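Local coordinates for hypothetical protein PA2201 (PDB 2FEF) that is of unknown function but is probably an immunity protein of the PoNi type, expected to neutralise a PoNe-like toxin, at residues Arg54-Gly57 with Tyr58-Phe62; Ala69-Asn72 with Ala73-Trp76; Leu112-Ser115 with Arg116-Ala120. All blocks are in the same frame, centred on the assembly; numbering follows the deposited sequence.

Contact 1 (Arg54-Gly57 with Tyr58-Phe62); sequences RSHG and YRQPF
Arg54 and Arg59 lay their guanidinium groups on one another in an offset stack, centres 3.9 Å apart and planes turned by 30°. The pairing of two cations is answered by Glu81 of the second subunit, which forms a salt bridge with each. At the other end of the turn Gln60 CB sits over one face of the His56 ring, 3.9 Å from its centroid, as a CH-pi contact; Trp74 of the second subunit also stacks on this ring.

Among the hydrogen bonds, Arg59 grips one atom side-on: NH2 reaches Arg54 O at 2.8 Å, while NE reaches the same Arg54 O at 3.2 Å from above the carbonyl plane. The bend of the Arg59 chain at chi3 (-112°) turns the guanidinium back onto this carbonyl. Ser55 is the N-cap of helix 56-59; its OG accepts a weak bond from Tyr58 N at 3.3 Å and is also bonded to Phe52 O. Gln60 N bonds to His56 O (2.8 Å).

Serine suits the cap because its short hydroxyl reaches forward to an N-H of the first turn. Held by two N-H bonds to Arg54 O, the Arg59 guanidinium is probably limited in its rotation, consistent with both arginines meeting Glu81 across the subunit interface.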
ATOM      1  N   ARG B  54       4.941  -4.767  -9.816  1.00 21.47           N
ATOM      2  CA  ARG B  54       6.133  -5.468  -9.349  1.00 21.27           C
ATOM      3  C   ARG B  54       5.790  -6.770  -8.643  1.00 22.27           C
ATOM      4  O   ARG B  54       6.702  -7.532  -8.305  1.00 23.38           O
ATOM      5  CB  ARG B  54       6.986  -4.579  -8.438  1.00 22.70           C
ATOM      6  CG  ARG B  54       7.460  -3.266  -9.099  1.00 21.59           C
ATOM      7  CD  ARG B  54       8.370  -3.570 -10.329  1.00 19.77           C
ATOM      8  NE  ARG B  54       9.581  -4.286  -9.907  1.00 25.08           N
ATOM      9  CZ  ARG B  54      10.517  -4.739 -10.741  1.00 27.88           C
ATOM     10  NH1 ARG B  54      10.386  -4.548 -12.042  1.00 26.69           N
ATOM     11  NH2 ARG B  54      11.587  -5.385 -10.282  1.00 28.93           N
ATOM     12  N   SER B  55       4.492  -7.026  -8.422  1.00 21.78           N
ATOM     13  CA  SER B  55       4.037  -8.270  -7.743  1.00 23.21           C
ATOM     14  C   SER B  55       4.234  -9.524  -8.592  1.00 23.12           C
ATOM     15  O   SER B  55       4.237  -9.468  -9.802  1.00 23.94           O
ATOM     16  CB  SER B  55       2.562  -8.127  -7.285  1.00 23.42           C
ATOM     17  OG  SER B  55       1.678  -8.100  -8.412  1.00 24.68           O
ATOM     18  N   HIS B  56       4.441 -10.674  -7.944  1.00 23.43           N
ATOM     19  CA  HIS B  56       4.555 -11.938  -8.656  1.00 24.78           C
ATOM     20  C   HIS B  56       3.299 -12.232  -9.468  1.00 23.90           C
ATOM     21  O   HIS B  56       3.397 -12.681 -10.588  1.00 23.67           O
ATOM     22  CB  HIS B  56       4.802 -13.086  -7.678  1.00 24.33           C
ATOM     23  CG  HIS B  56       5.091 -14.382  -8.362  1.00 27.41           C
ATOM     24  ND1 HIS B  56       4.113 -15.317  -8.620  1.00 32.84           N
ATOM     25  CD2 HIS B  56       6.226 -14.864  -8.909  1.00 31.30           C
ATOM     26  CE1 HIS B  56       4.642 -16.342  -9.264  1.00 30.74           C
ATOM     27  NE2 HIS B  56       5.927 -16.099  -9.444  1.00 33.10           N
ATOM     28  N   GLY B  57       2.127 -11.914  -8.919  1.00 24.28           N
ATOM     29  CA  GLY B  57       0.867 -12.230  -9.625  1.00 25.18           C
ATOM     30  C   GLY B  57       0.650 -11.413 -10.888  1.00 23.74           C
ATOM     31  O   GLY B  57      -0.005 -11.858 -11.812  1.00 24.68           O
ATOM     32  N   TYR B  58       1.217 -10.215 -10.952  1.00 23.30           N
ATOM     33  CA  TYR B  58       1.242  -9.487 -12.227  1.00 24.09           C
ATOM     34  C   TYR B  58       2.314 -10.048 -13.197  1.00 24.95           C
ATOM     35  O   TYR B  58       2.061 -10.253 -14.376  1.00 25.19           O
ATOM     36  CB  TYR B  58       1.495  -8.006 -11.986  1.00 23.93           C
ATOM     37  CG  TYR B  58       1.580  -7.207 -13.263  1.00 24.09           C
ATOM     38  CD1 TYR B  58       0.432  -6.895 -13.980  1.00 24.35           C
ATOM     39  CD2 TYR B  58       2.817  -6.816 -13.778  1.00 23.82           C
ATOM     40  CE1 TYR B  58       0.510  -6.156 -15.179  1.00 24.92           C
ATOM     41  CE2 TYR B  58       2.911  -6.091 -14.974  1.00 22.81           C
ATOM     42  CZ  TYR B  58       1.750  -5.770 -15.657  1.00 25.72           C
ATOM     43  OH  TYR B  58       1.854  -5.074 -16.830  1.00 26.92           O
ATOM     44  N   ARG B  59       3.517 -10.259 -12.704  1.00 26.21           N
ATOM     45  CA  ARG B  59       4.638 -10.593 -13.567  1.00 28.02           C
ATOM     46  C   ARG B  59       4.618 -12.047 -14.053  1.00 28.49           C
ATOM     47  O   ARG B  59       5.214 -12.369 -15.084  1.00 29.17           O
ATOM     48  CB  ARG B  59       5.935 -10.344 -12.828  1.00 28.98           C
ATOM     49  CG  ARG B  59       6.282  -8.842 -12.647  1.00 32.15           C
ATOM     50  CD  ARG B  59       7.793  -8.766 -12.410  1.00 40.41           C
ATOM     51  NE  ARG B  59       8.085  -8.352 -11.057  1.00 43.99           N
ATOM     52  CZ  ARG B  59       9.277  -8.391 -10.455  1.00 44.60           C
ATOM     53  NH1 ARG B  59      10.357  -8.879 -11.054  1.00 45.92           N
ATOM     54  NH2 ARG B  59       9.369  -7.936  -9.222  1.00 39.50           N
ATOM     55  N   GLN B  60       3.976 -12.924 -13.289  1.00 28.48           N
ATOM     56  CA  GLN B  60       3.845 -14.327 -13.642  1.00 29.94           C
ATOM     57  C   GLN B  60       2.424 -14.756 -13.365  1.00 29.83           C
ATOM     58  O   GLN B  60       2.199 -15.521 -12.430  1.00 30.61           O
ATOM     59  CB  GLN B  60       4.800 -15.190 -12.799  1.00 30.33           C
ATOM     60  CG  GLN B  60       6.248 -14.775 -12.855  1.00 34.97           C
ATOM     61  CD  GLN B  60       6.944 -15.277 -14.095  1.00 42.24           C
ATOM     62  OE1 GLN B  60       6.458 -16.199 -14.772  1.00 46.52           O
ATOM     63  NE2 GLN B  60       8.108 -14.688 -14.401  1.00 44.79           N
ATOM     64  N   PRO B  61       1.460 -14.273 -14.163  1.00 30.77           N
ATOM     65  CA  PRO B  61       0.063 -14.521 -13.828  1.00 32.24           C
ATOM     66  C   PRO B  61      -0.390 -15.943 -14.132  1.00 34.44           C
ATOM     67  O   PRO B  61      -1.500 -16.304 -13.787  1.00 36.39           O
ATOM     68  CB  PRO B  61      -0.694 -13.529 -14.716  1.00 32.02           C
ATOM     69  CG  PRO B  61       0.197 -13.268 -15.838  1.00 31.49           C
ATOM     70  CD  PRO B  61       1.604 -13.487 -15.406  1.00 30.67           C
ATOM     71  N   PHE B  62       0.432 -16.735 -14.808  1.00 35.43           N
ATOM     72  CA  PHE B  62       0.007 -18.091 -15.127  1.00 37.45           C
ATOM     73  C   PHE B  62       0.652 -19.137 -14.240  1.00 38.34           C
ATOM     74  O   PHE B  62       0.491 -20.342 -14.477  1.00 39.17           O
ATOM     75  CB  PHE B  62       0.210 -18.376 -16.613  1.00 37.79           C
ATOM     76  CG  PHE B  62      -0.330 -17.279 -17.500  1.00 38.35           C
ATOM     77  CD1 PHE B  62      -1.695 -16.998 -17.520  1.00 38.90           C
ATOM     78  CD2 PHE B  62       0.529 -16.507 -18.279  1.00 40.67           C
ATOM     79  CE1 PHE B  62      -2.203 -15.983 -18.314  1.00 39.98           C
ATOM     80  CE2 PHE B  62       0.028 -15.479 -19.094  1.00 40.91           C
ATOM     81  CZ  PHE B  62      -1.345 -15.215 -19.105  1.00 39.84           C
TER

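Contact 2 (Ala69-Asn72 with Ala73-Trp76); sequences ALEN and AWAW
Asn72 and Trp76, one turn apart on helix 66-93, close on a single polar atom: the carbonyl oxygen of Gly57 accepts from both Asn72 ND2 and Trp76 NE1. The two side chains run side by side in the same direction, with amide and indole planes 79° apart. Asn72 CG stands anti to its own nitrogen (chi1 -167°), which carries the amide alongside the indole, OD1 lying 3.7 Å from Trp76 CD1. Two N-H donors thus converge on this carbonyl, and an uncharged amide suits a place beside a buried indole.

Leu70 CG lies over a face of the Trp74 six-membered ring, 3.9 Å from its centroid, and touches CZ2 at 3.4 Å. Glu71 comes to the ring edge instead: its carboxylate stands almost upright to the indole, and OE1, near the ring plane, lies 3.1 Å from Trp74 CE3, where the positive rim of the ring should welcome an oxygen. Glu71 OE2 is bonded to His67, and His56 of the third subunit stacks on Trp74.

Beneath runs Ala73 N to Ala69 O (3.0 Å). Side chains paired at i, i+3 and i, i+4 in this way are characteristic of an alpha-helix, here one in an all-helical domain.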
ATOM      1  N   ALA B  69      -5.179 -19.247  -8.481  1.00 29.05           N
ATOM      2  CA  ALA B  69      -5.446 -18.456  -9.721  1.00 27.56           C
ATOM      3  C   ALA B  69      -6.581 -17.483  -9.521  1.00 27.27           C
ATOM      4  O   ALA B  69      -6.582 -16.381 -10.061  1.00 24.86           O
ATOM      5  CB  ALA B  69      -5.754 -19.366 -10.910  1.00 27.50           C
ATOM      6  N   LEU B  70      -7.582 -17.907  -8.760  1.00 26.76           N
ATOM      7  CA  LEU B  70      -8.729 -17.053  -8.546  1.00 27.02           C
ATOM      8  C   LEU B  70      -8.315 -15.885  -7.648  1.00 26.71           C
ATOM      9  O   LEU B  70      -8.702 -14.749  -7.877  1.00 26.07           O
ATOM     10  CB  LEU B  70      -9.869 -17.895  -7.969  1.00 27.47           C
ATOM     11  CG  LEU B  70     -11.242 -17.300  -7.732  1.00 28.76           C
ATOM     12  CD1 LEU B  70     -11.854 -16.831  -9.067  1.00 30.10           C
ATOM     13  CD2 LEU B  70     -12.142 -18.330  -7.021  1.00 27.21           C
ATOM     14  N   GLU B  71      -7.506 -16.155  -6.625  1.00 26.75           N
ATOM     15  CA  GLU B  71      -7.031 -15.063  -5.753  1.00 27.09           C
ATOM     16  C   GLU B  71      -6.184 -14.080  -6.497  1.00 26.44           C
ATOM     17  O   GLU B  71      -6.331 -12.850  -6.327  1.00 26.51           O
ATOM     18  CB  GLU B  71      -6.282 -15.629  -4.522  1.00 27.20           C
ATOM     19  CG  GLU B  71      -7.193 -16.434  -3.657  1.00 32.55           C
ATOM     20  CD  GLU B  71      -7.989 -15.615  -2.634  1.00 38.21           C
ATOM     21  OE1 GLU B  71      -8.023 -14.368  -2.698  1.00 40.64           O
ATOM     22  OE2 GLU B  71      -8.591 -16.254  -1.742  1.00 44.31           O
ATOM     23  N   ASN B  72      -5.336 -14.572  -7.396  1.00 25.69           N
ATOM     24  CA  ASN B  72      -4.617 -13.625  -8.264  1.00 25.82           C
ATOM     25  C   ASN B  72      -5.528 -12.782  -9.171  1.00 25.32           C
ATOM     26  O   ASN B  72      -5.264 -11.603  -9.412  1.00 23.82           O
ATOM     27  CB  ASN B  72      -3.636 -14.371  -9.146  1.00 26.68           C
ATOM     28  CG  ASN B  72      -2.663 -13.437  -9.818  1.00 28.60           C
ATOM     29  OD1 ASN B  72      -2.336 -12.393  -9.279  1.00 33.07           O
ATOM     30  ND2 ASN B  72      -2.198 -13.802 -11.004  1.00 30.24           N
ATOM     31  N   ALA B  73      -6.580 -13.400  -9.718  1.00 25.11           N
ATOM     32  CA  ALA B  73      -7.541 -12.645 -10.551  1.00 25.38           C
ATOM     33  C   ALA B  73      -8.141 -11.483  -9.748  1.00 25.50           C
ATOM     34  O   ALA B  73      -8.269 -10.372 -10.251  1.00 24.15           O
ATOM     35  CB  ALA B  73      -8.645 -13.589 -11.123  1.00 25.22           C
ATOM     36  N   TRP B  74      -8.507 -11.733  -8.495  1.00 26.20           N
ATOM     37  CA  TRP B  74      -9.068 -10.662  -7.664  1.00 27.71           C
ATOM     38  C   TRP B  74      -8.092  -9.499  -7.478  1.00 27.37           C
ATOM     39  O   TRP B  74      -8.513  -8.347  -7.438  1.00 27.12           O
ATOM     40  CB  TRP B  74      -9.587 -11.209  -6.331  1.00 30.47           C
ATOM     41  CG  TRP B  74     -10.760 -12.194  -6.486  1.00 31.15           C
ATOM     42  CD1 TRP B  74     -11.775 -12.136  -7.431  1.00 36.28           C
ATOM     43  CD2 TRP B  74     -11.050 -13.333  -5.671  1.00 34.60           C
ATOM     44  NE1 TRP B  74     -12.651 -13.192  -7.244  1.00 38.54           N
ATOM     45  CE2 TRP B  74     -12.222 -13.942  -6.186  1.00 34.32           C
ATOM     46  CE3 TRP B  74     -10.428 -13.907  -4.566  1.00 35.64           C
ATOM     47  CZ2 TRP B  74     -12.793 -15.090  -5.612  1.00 36.93           C
ATOM     48  CZ3 TRP B  74     -10.991 -15.078  -3.988  1.00 37.78           C
ATOM     49  CH2 TRP B  74     -12.160 -15.655  -4.527  1.00 36.15           C
ATOM     50  N   ALA B  75      -6.792  -9.799  -7.393  1.00 26.59           N
ATOM     51  CA  ALA B  75      -5.758  -8.747  -7.269  1.00 25.91           C
ATOM     52  C   ALA B  75      -5.725  -7.887  -8.553  1.00 25.33           C
ATOM     53  O   ALA B  75      -5.666  -6.651  -8.519  1.00 23.90           O
ATOM     54  CB  ALA B  75      -4.388  -9.386  -6.985  1.00 25.88           C
ATOM     55  N   TRP B  76      -5.840  -8.539  -9.694  1.00 24.83           N
ATOM     56  CA  TRP B  76      -5.927  -7.826 -10.953  1.00 24.30           C
ATOM     57  C   TRP B  76      -7.173  -6.976 -11.028  1.00 24.51           C
ATOM     58  O   TRP B  76      -7.129  -5.892 -11.568  1.00 23.62           O
ATOM     59  CB  TRP B  76      -5.919  -8.802 -12.147  1.00 23.94           C
ATOM     60  CG  TRP B  76      -4.547  -9.324 -12.549  1.00 23.00           C
ATOM     61  CD1 TRP B  76      -3.753 -10.207 -11.855  1.00 25.83           C
ATOM     62  CD2 TRP B  76      -3.844  -9.010 -13.753  1.00 23.73           C
ATOM     63  NE1 TRP B  76      -2.594 -10.447 -12.557  1.00 25.44           N
ATOM     64  CE2 TRP B  76      -2.619  -9.716 -13.720  1.00 23.92           C
ATOM     65  CE3 TRP B  76      -4.121  -8.167 -14.847  1.00 22.42           C
ATOM     66  CZ2 TRP B  76      -1.674  -9.655 -14.776  1.00 23.95           C
ATOM     67  CZ3 TRP B  76      -3.184  -8.097 -15.896  1.00 25.83           C
ATOM     68  CH2 TRP B  76      -1.960  -8.826 -15.838  1.00 23.06           C
TER

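Contact 3 (Leu112-Ser115 with Arg116-Ala120); sequences LDYS and RLLGA
Leu112 packs on one face of the Arg116 guanidinium, its CG 3.4 Å above the middle of the plane, while Asp113 OD1 meets the same group at its edge. Leu112 CD2 also touches, 3.2 Å from Arg116 NH2. The Tyr114 ring has a looser neighbour: Leu118 runs beside it in the same direction and its CD2 approaches Tyr114 CZ obliquely at 4.1 Å. These are the i, i+3 and i, i+4 pairings of an alpha-helix, within helix 97-127.

The Arg116 chain is extended from CG to NE and runs back along the helix, so that a long aliphatic stem brings the charge to residues one turn earlier. The salt bridge there, Asp113 OD1 to Arg116 NH1 at 3.4 Å, is weak and bent (128° at the hydrogen). Arg116 has another partner in Glu171, which its NE meets in a salt bridge, and the Asp113 carboxylate accepts from the backbone nitrogens of Asp9 and Asn10. Aspartate therefore serves two purposes, holding the N-terminal loop and facing the arginine; the buried carboxylate is probably kept ionised by these donors. A leucine suits position 112 because its branch point, CG, and CD2 rest on the face of the guanidinium and leave its N-H groups to the acceptors.

Backbone bonds such as Leu118 N to Tyr114 O (2.8 Å) and Gly119 N to Ser115 O (2.9 Å) carry the helix on. Ser115 is buried, and a chi1 of 77° turns its hydroxyl back to the preceding turn. Leu112 O consequently accepts twice, from Arg116 N at 3.0 Å and from Ser115 OG at 2.7 Å.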
ATOM      1  N   LEU B 112     -10.124  -5.865 -19.029  1.00 26.41           N
ATOM      2  CA  LEU B 112     -10.183  -6.990 -19.958  1.00 26.97           C
ATOM      3  C   LEU B 112      -9.269  -8.133 -19.501  1.00 26.61           C
ATOM      4  O   LEU B 112      -9.720  -9.281 -19.433  1.00 26.80           O
ATOM      5  CB  LEU B 112      -9.738  -6.520 -21.340  1.00 26.46           C
ATOM      6  CG  LEU B 112      -9.831  -7.538 -22.459  1.00 30.53           C
ATOM      7  CD1 LEU B 112     -11.277  -8.028 -22.575  1.00 30.77           C
ATOM      8  CD2 LEU B 112      -9.346  -6.889 -23.745  1.00 31.76           C
ATOM      9  N   ASP B 113      -8.002  -7.819 -19.186  1.00 26.17           N
ATOM     10  CA  ASP B 113      -7.060  -8.839 -18.627  1.00 25.98           C
ATOM     11  C   ASP B 113      -7.570  -9.469 -17.351  1.00 26.13           C
ATOM     12  O   ASP B 113      -7.489 -10.700 -17.174  1.00 25.92           O
ATOM     13  CB  ASP B 113      -5.647  -8.261 -18.410  1.00 26.23           C
ATOM     14  CG  ASP B 113      -4.955  -7.847 -19.755  1.00 26.31           C
ATOM     15  OD1 ASP B 113      -5.393  -8.247 -20.858  1.00 24.87           O
ATOM     16  OD2 ASP B 113      -3.953  -7.139 -19.701  1.00 26.23           O
ATOM     17  N   TYR B 114      -8.075  -8.640 -16.435  1.00 25.74           N
ATOM     18  CA  TYR B 114      -8.720  -9.183 -15.247  1.00 25.09           C
ATOM     19  C   TYR B 114      -9.786 -10.212 -15.606  1.00 24.24           C
ATOM     20  O   TYR B 114      -9.792 -11.319 -15.061  1.00 23.50           O
ATOM     21  CB  TYR B 114      -9.301  -8.047 -14.376  1.00 24.59           C
ATOM     22  CG  TYR B 114     -10.374  -8.446 -13.368  1.00 25.35           C
ATOM     23  CD1 TYR B 114     -10.175  -9.484 -12.458  1.00 24.92           C
ATOM     24  CD2 TYR B 114     -11.585  -7.724 -13.293  1.00 26.36           C
ATOM     25  CE1 TYR B 114     -11.175  -9.838 -11.542  1.00 28.09           C
ATOM     26  CE2 TYR B 114     -12.565  -8.061 -12.367  1.00 27.11           C
ATOM     27  CZ  TYR B 114     -12.364  -9.108 -11.504  1.00 28.24           C
ATOM     28  OH  TYR B 114     -13.320  -9.460 -10.560  1.00 31.76           O
ATOM     29  N   SER B 115     -10.708  -9.845 -16.490  1.00 24.93           N
ATOM     30  CA  SER B 115     -11.806 -10.761 -16.827  1.00 25.30           C
ATOM     31  C   SER B 115     -11.276 -12.082 -17.422  1.00 24.67           C
ATOM     32  O   SER B 115     -11.838 -13.162 -17.199  1.00 24.75           O
ATOM     33  CB  SER B 115     -12.766 -10.078 -17.816  1.00 26.44           C
ATOM     34  OG  SER B 115     -12.241 -10.056 -19.162  1.00 28.08           O
ATOM     35  N   ARG B 116     -10.203 -12.000 -18.202  1.00 24.81           N
ATOM     36  CA  ARG B 116      -9.641 -13.221 -18.830  1.00 24.99           C
ATOM     37  C   ARG B 116      -8.988 -14.134 -17.810  1.00 23.92           C
ATOM     38  O   ARG B 116      -9.121 -15.372 -17.879  1.00 23.51           O
ATOM     39  CB  ARG B 116      -8.635 -12.854 -19.908  1.00 25.63           C
ATOM     40  CG  ARG B 116      -9.300 -12.202 -21.124  1.00 29.16           C
ATOM     41  CD  ARG B 116      -8.243 -11.513 -21.937  1.00 33.80           C
ATOM     42  NE  ARG B 116      -8.768 -11.038 -23.207  1.00 37.78           N
ATOM     43  CZ  ARG B 116      -8.169 -10.109 -23.946  1.00 40.94           C
ATOM     44  NH1 ARG B 116      -7.048  -9.526 -23.509  1.00 42.06           N
ATOM     45  NH2 ARG B 116      -8.712  -9.732 -25.100  1.00 42.66           N
ATOM     46  N   LEU B 117      -8.314 -13.536 -16.823  1.00 23.73           N
ATOM     47  CA  LEU B 117      -7.659 -14.332 -15.768  1.00 23.92           C
ATOM     48  C   LEU B 117      -8.716 -14.907 -14.842  1.00 23.68           C
ATOM     49  O   LEU B 117      -8.577 -16.029 -14.343  1.00 21.80           O
ATOM     50  CB  LEU B 117      -6.634 -13.480 -14.976  1.00 24.44           C
ATOM     51  CG  LEU B 117      -5.442 -13.029 -15.837  1.00 24.34           C
ATOM     52  CD1 LEU B 117      -4.641 -11.990 -15.117  1.00 27.66           C
ATOM     53  CD2 LEU B 117      -4.560 -14.247 -16.126  1.00 25.60           C
ATOM     54  N   LEU B 118      -9.782 -14.133 -14.638  1.00 23.46           N
ATOM     55  CA  LEU B 118     -10.893 -14.600 -13.813  1.00 24.49           C
ATOM     56  C   LEU B 118     -11.545 -15.793 -14.503  1.00 24.17           C
ATOM     57  O   LEU B 118     -11.799 -16.802 -13.856  1.00 22.81           O
ATOM     58  CB  LEU B 118     -11.936 -13.488 -13.584  1.00 24.16           C
ATOM     59  CG  LEU B 118     -13.137 -13.837 -12.695  1.00 26.94           C
ATOM     60  CD1 LEU B 118     -12.700 -14.210 -11.280  1.00 30.00           C
ATOM     61  CD2 LEU B 118     -14.118 -12.622 -12.676  1.00 25.34           C
ATOM     62  N   GLY B 119     -11.842 -15.656 -15.792  1.00 24.45           N
ATOM     63  CA  GLY B 119     -12.376 -16.784 -16.592  1.00 24.43           C
ATOM     64  C   GLY B 119     -11.518 -18.035 -16.565  1.00 25.01           C
ATOM     65  O   GLY B 119     -12.017 -19.134 -16.399  1.00 23.99           O
ATOM     66  N   ALA B 120     -10.220 -17.855 -16.748  1.00 25.65           N
ATOM     67  CA  ALA B 120      -9.267 -18.954 -16.752  1.00 25.94           C
ATOM     68  C   ALA B 120      -9.204 -19.654 -15.389  1.00 25.65           C
ATOM     69  O   ALA B 120      -9.092 -20.886 -15.306  1.00 25.14           O
ATOM     70  CB  ALA B 120      -7.896 -18.416 -17.155  1.00 26.50           C
TER

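In the fold
From the N terminus the chain leaves helix 35-54, makes the short helix 56-59 of contact 1, and passes through a loop into helix 66-93, which holds contact 2; helix 97-127, with contact 3, follows. Each contact is local, between residues three to five apart, and the three follow one another in series, none nesting or crossing. In space they are neighbours on the same side of the chain's centre. Trp76 of contact 2 lies between the others, Tyr58 of contact 1 packing on it and Leu117 of contact 3 reaching its CE2 through CD1 at 3.3 Å. Phe62 also touches Leu117, and Leu70 meets Leu118. The three together tie the short helix to the two long helices of the N-terminal domain.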